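Local structure of lipase (Rhizopus niveus, 1LGY) at residues K51-F56 with F124-E129; S61-Y66 with E117-D122; G65-S70 with K74-V79; Y137-T142 with P163-K168. The protein hydrolyses ester bonds of triacylglycerols and of the partial glycerides derived from them, with a strong preference for the 1 and 3 positions. All blocks are in the same frame, centred on the assembly; numbering follows the deposited sequence.

Interaction 1. Residues K51-F56 with F124-E129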
# COMPACT_ATOMS: atom_id res chain seq x y z
N LYS A 51 -5.72 13.18 -14.01
CA LYS A 51 -6.97 12.83 -14.64
C LYS A 51 -7.44 11.53 -14.00
O LYS A 51 -6.76 10.53 -14.22
CB LYS A 51 -6.81 12.61 -16.16
CG LYS A 51 -6.62 13.85 -17.02
CD LYS A 51 -5.13 14.10 -17.36
CE LYS A 51 -4.92 15.45 -18.12
NZ LYS A 51 -3.54 15.86 -18.35
N ILE A 52 -8.54 11.50 -13.20
CA ILE A 52 -9.07 10.24 -12.68
C ILE A 52 -9.56 9.35 -13.82
O ILE A 52 -10.53 9.66 -14.50
CB ILE A 52 -10.27 10.46 -11.67
CG1 ILE A 52 -9.74 10.96 -10.36
CG2 ILE A 52 -11.02 9.14 -11.37
CD1 ILE A 52 -10.78 10.93 -9.21
N ILE A 53 -8.92 8.22 -14.10
CA ILE A 53 -9.38 7.35 -15.18
C ILE A 53 -10.59 6.54 -14.73
O ILE A 53 -11.56 6.38 -15.47
CB ILE A 53 -8.21 6.40 -15.62
CG1 ILE A 53 -6.91 7.14 -15.88
CG2 ILE A 53 -8.60 5.72 -16.93
CD1 ILE A 53 -7.14 8.25 -16.88
N THR A 54 -10.60 6.03 -13.49
CA THR A 54 -11.73 5.29 -12.98
C THR A 54 -11.75 5.31 -11.46
O THR A 54 -10.75 5.62 -10.84
CB THR A 54 -11.64 3.84 -13.49
OG1 THR A 54 -13.01 3.50 -13.62
CG2 THR A 54 -10.94 2.80 -12.58
N THR A 55 -12.86 4.98 -10.81
CA THR A 55 -12.86 4.67 -9.38
C THR A 55 -13.67 3.40 -9.31
O THR A 55 -14.50 3.19 -10.19
CB THR A 55 -13.54 5.74 -8.54
OG1 THR A 55 -14.92 5.68 -8.86
CG2 THR A 55 -13.00 7.14 -8.81
N PHE A 56 -13.47 2.50 -8.34
CA PHE A 56 -14.29 1.31 -8.17
C PHE A 56 -14.49 1.19 -6.66
O PHE A 56 -13.61 1.51 -5.85
CB PHE A 56 -13.61 0.02 -8.68
CG PHE A 56 -12.14 -0.11 -8.34
CD1 PHE A 56 -11.72 -0.61 -7.09
CD2 PHE A 56 -11.19 0.36 -9.25
CE1 PHE A 56 -10.36 -0.62 -6.76
CE2 PHE A 56 -9.83 0.34 -8.90
CZ PHE A 56 -9.41 -0.14 -7.65
N PHE A 124 -7.94 -3.80 -13.34
CA PHE A 124 -6.97 -4.37 -14.24
C PHE A 124 -7.13 -4.10 -15.73
O PHE A 124 -6.11 -3.75 -16.32
CB PHE A 124 -6.90 -5.88 -13.91
CG PHE A 124 -5.60 -6.53 -14.37
CD1 PHE A 124 -5.48 -7.01 -15.67
CD2 PHE A 124 -4.55 -6.62 -13.49
CE1 PHE A 124 -4.29 -7.58 -16.09
CE2 PHE A 124 -3.36 -7.19 -13.91
CZ PHE A 124 -3.22 -7.67 -15.22
N PRO A 125 -8.26 -4.17 -16.44
CA PRO A 125 -8.34 -3.73 -17.82
C PRO A 125 -8.12 -2.24 -17.93
O PRO A 125 -7.67 -1.80 -18.98
CB PRO A 125 -9.72 -4.12 -18.30
CG PRO A 125 -10.19 -5.07 -17.26
CD PRO A 125 -9.58 -4.55 -15.99
N VAL A 126 -8.44 -1.43 -16.91
CA VAL A 126 -8.17 0.01 -17.06
C VAL A 126 -6.68 0.35 -17.06
O VAL A 126 -6.26 1.22 -17.82
CB VAL A 126 -8.84 0.77 -15.95
CG1 VAL A 126 -8.55 2.26 -16.13
CG2 VAL A 126 -10.36 0.60 -16.04
N VAL A 127 -5.88 -0.33 -16.24
CA VAL A 127 -4.43 -0.11 -16.17
C VAL A 127 -3.76 -0.54 -17.48
O VAL A 127 -2.90 0.15 -18.06
CB VAL A 127 -3.86 -0.93 -14.96
CG1 VAL A 127 -2.35 -1.00 -15.02
CG2 VAL A 127 -4.24 -0.26 -13.66
N GLN A 128 -4.15 -1.72 -17.94
CA GLN A 128 -3.70 -2.29 -19.19
C GLN A 128 -3.89 -1.37 -20.38
O GLN A 128 -2.94 -1.12 -21.12
CB GLN A 128 -4.42 -3.55 -19.44
CG GLN A 128 -3.88 -4.67 -18.59
CD GLN A 128 -4.31 -5.99 -19.18
OE1 GLN A 128 -5.51 -6.21 -19.36
NE2 GLN A 128 -3.44 -6.94 -19.48
N GLU A 129 -5.09 -0.81 -20.46
CA GLU A 129 -5.48 0.20 -21.44
C GLU A 129 -4.64 1.48 -21.35
O GLU A 129 -4.22 2.06 -22.36
CB GLU A 129 -6.92 0.43 -21.14
CG GLU A 129 -7.81 1.21 -22.07
CD GLU A 129 -9.21 1.32 -21.46
OE1 GLU A 129 -9.90 0.29 -21.45
OE2 GLU A 129 -9.57 2.41 -20.98
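Ile53 and Thr54, the two residues that meet Val126, both turn their backbones to Val67: Ile53 N hydrogen-bonds to Val67 O, and Thr54 is also bonded to the Val67 backbone. Two consecutive residues facing one partner make a classic beta bulge, placed here in strand 51-58, an outermost strand of the alpha/beta-hydrolase sheet. Ile53 adopts a helix-like backbone (phi -78°, psi -41°), and the alternation expected of a regular strand is interrupted. As a result both Ile53 and Thr54 direct their CB atoms toward helix 110-133, where a regular strand would send one of them to the opposite face. Val126 answers both with a forked side chain, one methyl for each. Its CG1, opposite the backbone N at chi1 180°, meets Ile53 CG2 at 3.6 Å, the two side chains sliding past each other, while the far end of Ile53 turns away from Val126 toward Gln130 of the same helix. The union is apolar and small, burying 120 Å² near the protein surface. The helix is kinked here: Pro125 has no amide hydrogen to give and Val126 N has no bond to the turn before. Turn-to-turn bonding is back by Gln128 N to Phe124 O at 3.3 Å. Further along the strand, Phe56 reaches Val119 and Tyr123 of the same helix. Val126 CG2 meets Thr54 CG2 on a slant, at 4.1 Å.

Interaction 2. Residues S61-Y66 with E117-D122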
# COMPACT_ATOMS: atom_id res chain seq x y z
N SER A 61 -17.18 -5.50 0.80
CA SER A 61 -16.07 -5.25 1.73
C SER A 61 -15.57 -3.79 1.95
O SER A 61 -14.60 -3.52 2.67
CB SER A 61 -14.91 -6.09 1.26
OG SER A 61 -14.66 -5.82 -0.12
N ASP A 62 -16.22 -2.79 1.39
CA ASP A 62 -15.80 -1.39 1.37
C ASP A 62 -14.33 -1.13 1.00
O ASP A 62 -13.58 -0.31 1.52
CB ASP A 62 -16.15 -0.76 2.72
CG ASP A 62 -16.11 0.77 2.70
OD1 ASP A 62 -16.49 1.45 1.73
OD2 ASP A 62 -15.65 1.30 3.70
N THR A 63 -13.96 -1.86 -0.03
CA THR A 63 -12.67 -1.75 -0.64
C THR A 63 -12.91 -0.71 -1.74
O THR A 63 -13.77 -0.83 -2.60
CB THR A 63 -12.29 -3.20 -1.15
OG1 THR A 63 -12.04 -3.96 0.04
CG2 THR A 63 -11.03 -3.33 -2.00
N ASN A 64 -12.26 0.46 -1.65
CA ASN A 64 -12.40 1.42 -2.72
C ASN A 64 -11.05 1.70 -3.35
O ASN A 64 -10.03 1.32 -2.81
CB ASN A 64 -12.97 2.69 -2.20
CG ASN A 64 -14.26 2.46 -1.46
OD1 ASN A 64 -15.30 2.82 -1.95
ND2 ASN A 64 -14.20 1.90 -0.25
N GLY A 65 -11.00 2.28 -4.55
CA GLY A 65 -9.73 2.57 -5.14
C GLY A 65 -9.89 3.41 -6.37
O GLY A 65 -11.00 3.74 -6.76
N TYR A 66 -8.82 3.78 -7.04
CA TYR A 66 -8.96 4.49 -8.28
C TYR A 66 -7.77 4.42 -9.20
O TYR A 66 -6.66 4.21 -8.73
CB TYR A 66 -9.25 5.93 -8.01
CG TYR A 66 -8.19 6.72 -7.27
CD1 TYR A 66 -7.14 7.33 -7.97
CD2 TYR A 66 -8.30 6.89 -5.89
CE1 TYR A 66 -6.19 8.11 -7.29
CE2 TYR A 66 -7.36 7.68 -5.21
CZ TYR A 66 -6.32 8.27 -5.92
OH TYR A 66 -5.37 9.00 -5.26
N GLU A 117 -10.08 -10.18 -5.06
CA GLU A 117 -10.74 -10.81 -6.19
C GLU A 117 -11.99 -10.05 -6.46
O GLU A 117 -12.44 -10.07 -7.60
CB GLU A 117 -11.19 -12.24 -5.95
CG GLU A 117 -10.14 -13.31 -6.13
CD GLU A 117 -10.26 -14.49 -5.18
OE1 GLU A 117 -11.34 -14.91 -4.77
OE2 GLU A 117 -9.22 -15.03 -4.85
N GLN A 118 -12.54 -9.35 -5.46
CA GLN A 118 -13.77 -8.59 -5.70
C GLN A 118 -13.60 -7.36 -6.54
O GLN A 118 -14.56 -6.85 -7.10
CB GLN A 118 -14.37 -8.16 -4.42
CG GLN A 118 -15.18 -9.28 -3.78
CD GLN A 118 -15.40 -9.05 -2.30
OE1 GLN A 118 -15.74 -9.98 -1.58
NE2 GLN A 118 -15.21 -7.85 -1.71
N VAL A 119 -12.38 -6.82 -6.62
CA VAL A 119 -12.19 -5.57 -7.35
C VAL A 119 -11.19 -5.62 -8.48
O VAL A 119 -10.96 -4.59 -9.11
CB VAL A 119 -11.77 -4.45 -6.36
CG1 VAL A 119 -12.89 -4.38 -5.31
CG2 VAL A 119 -10.43 -4.67 -5.72
N VAL A 120 -10.66 -6.80 -8.79
CA VAL A 120 -9.58 -6.91 -9.75
C VAL A 120 -10.13 -6.63 -11.12
O VAL A 120 -9.43 -5.98 -11.88
CB VAL A 120 -8.86 -8.36 -9.65
CG1 VAL A 120 -9.84 -9.51 -9.58
CG2 VAL A 120 -8.07 -8.70 -10.91
N ASN A 121 -11.37 -7.06 -11.44
CA ASN A 121 -11.90 -6.84 -12.77
C ASN A 121 -12.33 -5.40 -12.98
O ASN A 121 -12.67 -4.99 -14.08
CB ASN A 121 -13.08 -7.80 -13.03
CG ASN A 121 -12.69 -9.29 -13.02
OD1 ASN A 121 -13.33 -10.13 -12.37
ND2 ASN A 121 -11.61 -9.70 -13.70
N ASP A 122 -12.27 -4.58 -11.93
CA ASP A 122 -12.54 -3.17 -12.04
C ASP A 122 -11.29 -2.31 -12.25
O ASP A 122 -11.43 -1.17 -12.72
CB ASP A 122 -13.25 -2.73 -10.81
CG ASP A 122 -14.60 -3.35 -10.61
OD1 ASP A 122 -15.26 -3.69 -11.59
OD2 ASP A 122 -15.00 -3.48 -9.45
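A beta hairpin, made by strands 51-58 and 63-70, is pinned at its turn against helix 110-133 through Ser61 with Gln118 and Thr63 with Val119. At this turn Asp62 and Thr63 both face Ser58, forming a G1 beta bulge, and Asp62 takes the left-handed backbone (phi 46°, psi 44°) that such a bulge needs. Ser61 OG sits among several polar groups: it bonds to Ser58 OG and, at 3.2 Å, to Thr63 OG1, while the extended Gln118 side chain brings NE2 within 2.6 Å of Ser61 OG. Deeper in, the contact turns apolar. With OG1 beside its own backbone N, Thr63 directs CG2 at the fork of Val119, 3.9 Å from CG1 and 4.0 Å from CG2, so the methyl is shared almost equally between the two branches. On the far side of the bulge, Asn64 ND2 gives a nearly straight bond to Asp62 OD1 (3.1 Å, 167°), arriving from above the carboxylate plane. It thereby ties together residues flanking Thr63. The Thr63 side chain is about 11 Å from that of the nucleophile Ser145. A left-handed residue opening a G1 bulge in the turn between antiparallel strands is typical of beta hairpins, here at the edge of an alpha/beta-hydrolase sheet.

Interaction 3. Residues G65-S70 with K74-V79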
# COMPACT_ATOMS: atom_id res chain seq x y z
N GLY A 65 -11.00 2.28 -4.55
CA GLY A 65 -9.73 2.57 -5.14
C GLY A 65 -9.89 3.41 -6.37
O GLY A 65 -11.00 3.74 -6.76
N TYR A 66 -8.82 3.78 -7.04
CA TYR A 66 -8.96 4.49 -8.28
C TYR A 66 -7.77 4.42 -9.20
O TYR A 66 -6.66 4.21 -8.73
CB TYR A 66 -9.25 5.93 -8.01
CG TYR A 66 -8.19 6.72 -7.27
CD1 TYR A 66 -7.14 7.33 -7.97
CD2 TYR A 66 -8.30 6.89 -5.89
CE1 TYR A 66 -6.19 8.11 -7.29
CE2 TYR A 66 -7.36 7.68 -5.21
CZ TYR A 66 -6.32 8.27 -5.92
OH TYR A 66 -5.37 9.00 -5.26
N VAL A 67 -7.92 4.60 -10.51
CA VAL A 67 -6.76 4.64 -11.40
C VAL A 67 -6.62 6.12 -11.76
O VAL A 67 -7.61 6.81 -12.05
CB VAL A 67 -7.01 3.77 -12.66
CG1 VAL A 67 -5.84 3.92 -13.60
CG2 VAL A 67 -7.10 2.28 -12.29
N LEU A 68 -5.41 6.63 -11.73
CA LEU A 68 -5.24 8.05 -11.99
C LEU A 68 -4.09 8.20 -12.98
O LEU A 68 -3.13 7.47 -12.79
CB LEU A 68 -4.94 8.70 -10.66
CG LEU A 68 -4.60 10.18 -10.63
CD1 LEU A 68 -5.85 11.02 -10.50
CD2 LEU A 68 -3.74 10.47 -9.42
N ARG A 69 -4.13 9.00 -14.04
CA ARG A 69 -2.95 9.22 -14.89
C ARG A 69 -2.49 10.68 -14.76
O ARG A 69 -3.24 11.61 -14.48
CB ARG A 69 -3.29 8.92 -16.33
CG ARG A 69 -2.11 8.91 -17.27
CD ARG A 69 -2.64 8.86 -18.65
NE ARG A 69 -3.24 10.14 -18.99
CZ ARG A 69 -4.39 10.19 -19.64
NH1 ARG A 69 -5.05 9.11 -20.02
NH2 ARG A 69 -4.97 11.35 -19.83
N SER A 70 -1.19 10.91 -14.88
CA SER A 70 -0.59 12.24 -14.73
C SER A 70 0.38 12.28 -15.88
O SER A 70 1.41 11.59 -15.85
CB SER A 70 0.25 12.39 -13.48
OG SER A 70 1.08 13.54 -13.53
N LYS A 74 4.38 11.38 -15.92
CA LYS A 74 4.38 10.10 -16.62
C LYS A 74 4.13 8.90 -15.69
O LYS A 74 4.89 7.94 -15.63
CB LYS A 74 5.71 9.98 -17.37
CG LYS A 74 5.73 11.04 -18.47
CD LYS A 74 7.04 11.02 -19.20
CE LYS A 74 7.04 12.18 -20.19
NZ LYS A 74 6.38 11.80 -21.43
N THR A 75 3.05 8.98 -14.92
CA THR A 75 2.72 7.94 -13.98
C THR A 75 1.24 7.69 -14.02
O THR A 75 0.43 8.58 -14.24
CB THR A 75 3.11 8.35 -12.56
OG1 THR A 75 4.45 8.82 -12.57
CG2 THR A 75 3.08 7.16 -11.63
N ILE A 76 0.96 6.41 -13.86
CA ILE A 76 -0.36 5.85 -13.73
C ILE A 76 -0.31 5.33 -12.32
O ILE A 76 0.49 4.45 -12.02
CB ILE A 76 -0.58 4.67 -14.65
CG1 ILE A 76 -0.34 5.07 -16.06
CG2 ILE A 76 -2.02 4.18 -14.50
CD1 ILE A 76 0.03 3.82 -16.82
N TYR A 77 -1.17 5.89 -11.48
CA TYR A 77 -1.26 5.56 -10.07
C TYR A 77 -2.39 4.60 -9.82
O TYR A 77 -3.45 4.84 -10.38
CB TYR A 77 -1.52 6.81 -9.24
CG TYR A 77 -0.36 7.79 -9.13
CD1 TYR A 77 0.65 7.54 -8.19
CD2 TYR A 77 -0.28 8.92 -9.94
CE1 TYR A 77 1.72 8.41 -8.05
CE2 TYR A 77 0.79 9.80 -9.80
CZ TYR A 77 1.77 9.53 -8.86
OH TYR A 77 2.84 10.38 -8.73
N LEU A 78 -2.23 3.55 -9.01
CA LEU A 78 -3.33 2.67 -8.68
C LEU A 78 -3.41 2.87 -7.17
O LEU A 78 -2.40 2.65 -6.50
CB LEU A 78 -2.98 1.28 -8.95
CG LEU A 78 -3.94 0.19 -9.39
CD1 LEU A 78 -3.22 -1.12 -9.07
CD2 LEU A 78 -5.32 0.26 -8.73
N VAL A 79 -4.55 3.32 -6.59
CA VAL A 79 -4.57 3.67 -5.16
C VAL A 79 -5.68 2.91 -4.51
O VAL A 79 -6.78 2.90 -5.05
CB VAL A 79 -4.78 5.21 -5.01
CG1 VAL A 79 -4.98 5.63 -3.56
CG2 VAL A 79 -3.53 5.90 -5.55
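Strands 65-70 and 75-79 run antiparallel, at 162° between their directions, and their pairs Tyr66-Val79, Leu68-Tyr77 and Ser70-Thr75 each close a ring of two backbone hydrogen bonds. The shortest of the six is Tyr77 N to Leu68 O at 2.8 Å. Toward the turn Lys74 and Thr75 both face Ser70 in a G1 beta bulge, with Lys74 in the left-handed region. Between the bonded pairs lie non-hydrogen-bonded ones, Val67 with Leu78 and Arg69 with Ile76, where CA-H groups approach carbonyls, as Ile76 CA does Leu68 O at 3.3 Å.

Tyr66 and Val79 make the most intimate side-chain meeting. With CG set between the backbone N and carbonyl carbon (chi1 62°), the Tyr66 ring leans over its partner, and Val79 CB lies 3.7 Å from the ring centroid, 20° off the normal, in a CH-pi contact. Val79 CG1 adds a touch to Tyr66 CE2 at 3.5 Å. Next in line, Leu68 lies alongside Tyr77, CD2 to CD2 at 3.8 Å. Within its own strand Tyr77 also has Thr75 CG2 over the centre of one ring face. Tyr66, Tyr77 and Val79 pack against Ile23 of helix 11-26, and Leu68 against Trp38. On the opposite face Val67 CG1 meets Ile76 CG2 at 3.9 Å beneath helix 110-133.

The polar ends find partners outside the pair: Tyr66 OH bonds to Thr26 OG1 and Tyr77 OH to Lys19 NZ. The backbone bonds thus fix the register, while mostly apolar side chains pack against a helix on each face and the polar ends bond outside the hairpin.

Interaction 4. Residues Y137-T142 with P163-K168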
# COMPACT_ATOMS: atom_id res chain seq x y z
N TYR A 137 5.09 5.37 -19.57
CA TYR A 137 4.74 5.68 -18.20
C TYR A 137 4.90 4.51 -17.26
O TYR A 137 4.82 3.34 -17.66
CB TYR A 137 3.32 6.13 -18.17
CG TYR A 137 2.95 7.44 -18.84
CD1 TYR A 137 3.74 8.04 -19.82
CD2 TYR A 137 1.73 8.03 -18.46
CE1 TYR A 137 3.32 9.21 -20.42
CE2 TYR A 137 1.30 9.21 -19.05
CZ TYR A 137 2.11 9.80 -20.02
OH TYR A 137 1.74 11.03 -20.54
N LYS A 138 5.14 4.86 -16.00
CA LYS A 138 5.31 3.90 -14.93
C LYS A 138 4.06 3.81 -14.06
O LYS A 138 3.30 4.77 -13.93
CB LYS A 138 6.49 4.26 -14.00
CG LYS A 138 7.32 5.50 -14.35
CD LYS A 138 8.25 5.88 -13.18
CE LYS A 138 9.40 4.85 -13.13
NZ LYS A 138 10.31 4.92 -14.28
N VAL A 139 3.87 2.67 -13.39
CA VAL A 139 2.72 2.42 -12.55
C VAL A 139 3.13 2.47 -11.10
O VAL A 139 3.99 1.72 -10.65
CB VAL A 139 2.14 1.06 -12.86
CG1 VAL A 139 0.76 0.99 -12.22
CG2 VAL A 139 2.03 0.83 -14.35
N ILE A 140 2.64 3.41 -10.32
CA ILE A 140 2.91 3.35 -8.88
C ILE A 140 1.71 2.82 -8.16
O ILE A 140 0.66 3.38 -8.39
CB ILE A 140 3.25 4.72 -8.39
CG1 ILE A 140 4.58 5.04 -9.12
CG2 ILE A 140 3.26 4.82 -6.89
CD1 ILE A 140 5.40 6.27 -8.77
N VAL A 141 1.75 1.79 -7.30
CA VAL A 141 0.56 1.27 -6.60
C VAL A 141 0.65 1.71 -5.17
O VAL A 141 1.74 1.62 -4.60
CB VAL A 141 0.51 -0.25 -6.63
CG1 VAL A 141 -0.84 -0.70 -6.10
CG2 VAL A 141 0.74 -0.77 -8.07
N THR A 142 -0.41 2.18 -4.55
CA THR A 142 -0.25 2.65 -3.19
C THR A 142 -1.50 2.58 -2.35
O THR A 142 -2.60 2.48 -2.87
CB THR A 142 0.31 4.09 -3.26
OG1 THR A 142 0.92 4.27 -2.00
CG2 THR A 142 -0.68 5.19 -3.46
N PRO A 163 2.80 -8.70 -19.09
CA PRO A 163 4.19 -8.80 -19.59
C PRO A 163 4.96 -7.52 -19.55
O PRO A 163 6.13 -7.55 -19.20
CB PRO A 163 4.10 -9.30 -21.00
CG PRO A 163 2.70 -9.92 -21.08
CD PRO A 163 1.88 -8.95 -20.21
N ARG A 164 4.32 -6.41 -19.88
CA ARG A 164 4.99 -5.10 -19.89
C ARG A 164 5.41 -4.52 -18.56
O ARG A 164 6.13 -3.53 -18.56
CB ARG A 164 4.11 -4.08 -20.54
CG ARG A 164 3.85 -4.40 -22.03
CD ARG A 164 2.69 -3.55 -22.57
NE ARG A 164 1.40 -4.08 -22.14
CZ ARG A 164 0.26 -3.44 -22.34
NH1 ARG A 164 0.19 -2.28 -22.97
NH2 ARG A 164 -0.85 -3.99 -21.87
N LEU A 165 4.97 -5.05 -17.40
CA LEU A 165 5.35 -4.53 -16.10
C LEU A 165 6.41 -5.44 -15.48
O LEU A 165 6.43 -6.68 -15.58
CB LEU A 165 4.14 -4.44 -15.18
CG LEU A 165 3.22 -3.17 -15.00
CD1 LEU A 165 3.74 -1.93 -15.62
CD2 LEU A 165 1.99 -3.38 -15.73
N SER A 166 7.40 -4.71 -14.95
CA SER A 166 8.58 -5.30 -14.35
C SER A 166 9.26 -4.32 -13.39
O SER A 166 8.73 -3.22 -13.18
CB SER A 166 9.48 -5.72 -15.52
OG SER A 166 10.44 -4.72 -15.90
N PRO A 167 10.41 -4.57 -12.75
CA PRO A 167 10.99 -3.63 -11.84
C PRO A 167 11.34 -2.30 -12.43
O PRO A 167 11.80 -1.46 -11.67
CB PRO A 167 12.18 -4.33 -11.28
CG PRO A 167 11.78 -5.77 -11.27
CD PRO A 167 11.09 -5.86 -12.61
N LYS A 168 11.18 -2.08 -13.74
CA LYS A 168 11.52 -0.81 -14.39
C LYS A 168 10.38 0.17 -14.36
O LYS A 168 10.53 1.39 -14.31
CB LYS A 168 11.91 -1.00 -15.89
CG LYS A 168 13.24 -1.73 -16.17
CD LYS A 168 13.32 -2.24 -17.62
CE LYS A 168 13.44 -1.17 -18.67
NZ LYS A 168 13.67 -1.89 -19.91
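Apolar contact comes first: Val139, on strand 138-144, and Leu165, in the loop that follows helix 146-161, cross at about a right angle and meet through Val139 CG2 and Leu165 CD1. At 3.5 Å this carbon pair is tighter than usual van der Waals contact. Leu165 also departs from the staggered ideal (chi1 -92°, chi2 -10°), consistent with some strain in a buried side chain. Leu131 of helix 110-133 touches both residues and completes this small hydrophobic cluster.

Polar contact is looser and lies at the protein surface. The Lys138 chain doubles back at its last two torsions, carrying NZ to 3.5 Å from the backbone O of Lys168 and CE to 3.8 Å from it, an electrostatic approach that falls short of a hydrogen bond. Within the loop, Lys168 N makes a weak bond to Ser166 OG at 3.5 Å.

Backbone bonding takes over just beyond residues 163-168, where Val139 pairs with Asn169 and Ser171 as strand 170-175 joins the sheet parallel to strand 138-144. The loop is therefore the return leg of a beta-alpha-beta crossover. At the other end of this crossover, between strand 138-144 and helix 146-161, sits the nucleophile Ser145, the layout characteristic of alpha/beta hydrolases.

All four contacts gather on one portion of the central mixed sheet, whose neighbouring strands 51-58, 63-70, 75-81 and 138-144 they use in order. Interactions 1 and 2 share helix 110-133, with centres about 12 Å apart; interactions 2 and 3 share Gly65 and Tyr66 on strand 63-70. Interaction 3 lies about 8 Å from interaction 1, centre to centre, and about 11 Å from interaction 4, joined to each by probable backbone hydrogen bonds between adjacent strands. Along the chain, interactions 2 and 3 are nested within the loop closed by interaction 1, and interaction 4 follows. Antiparallel hairpins thus lead into the parallel crossover, making one continuous sheet, with Ser145 just after the end of strand 138-144.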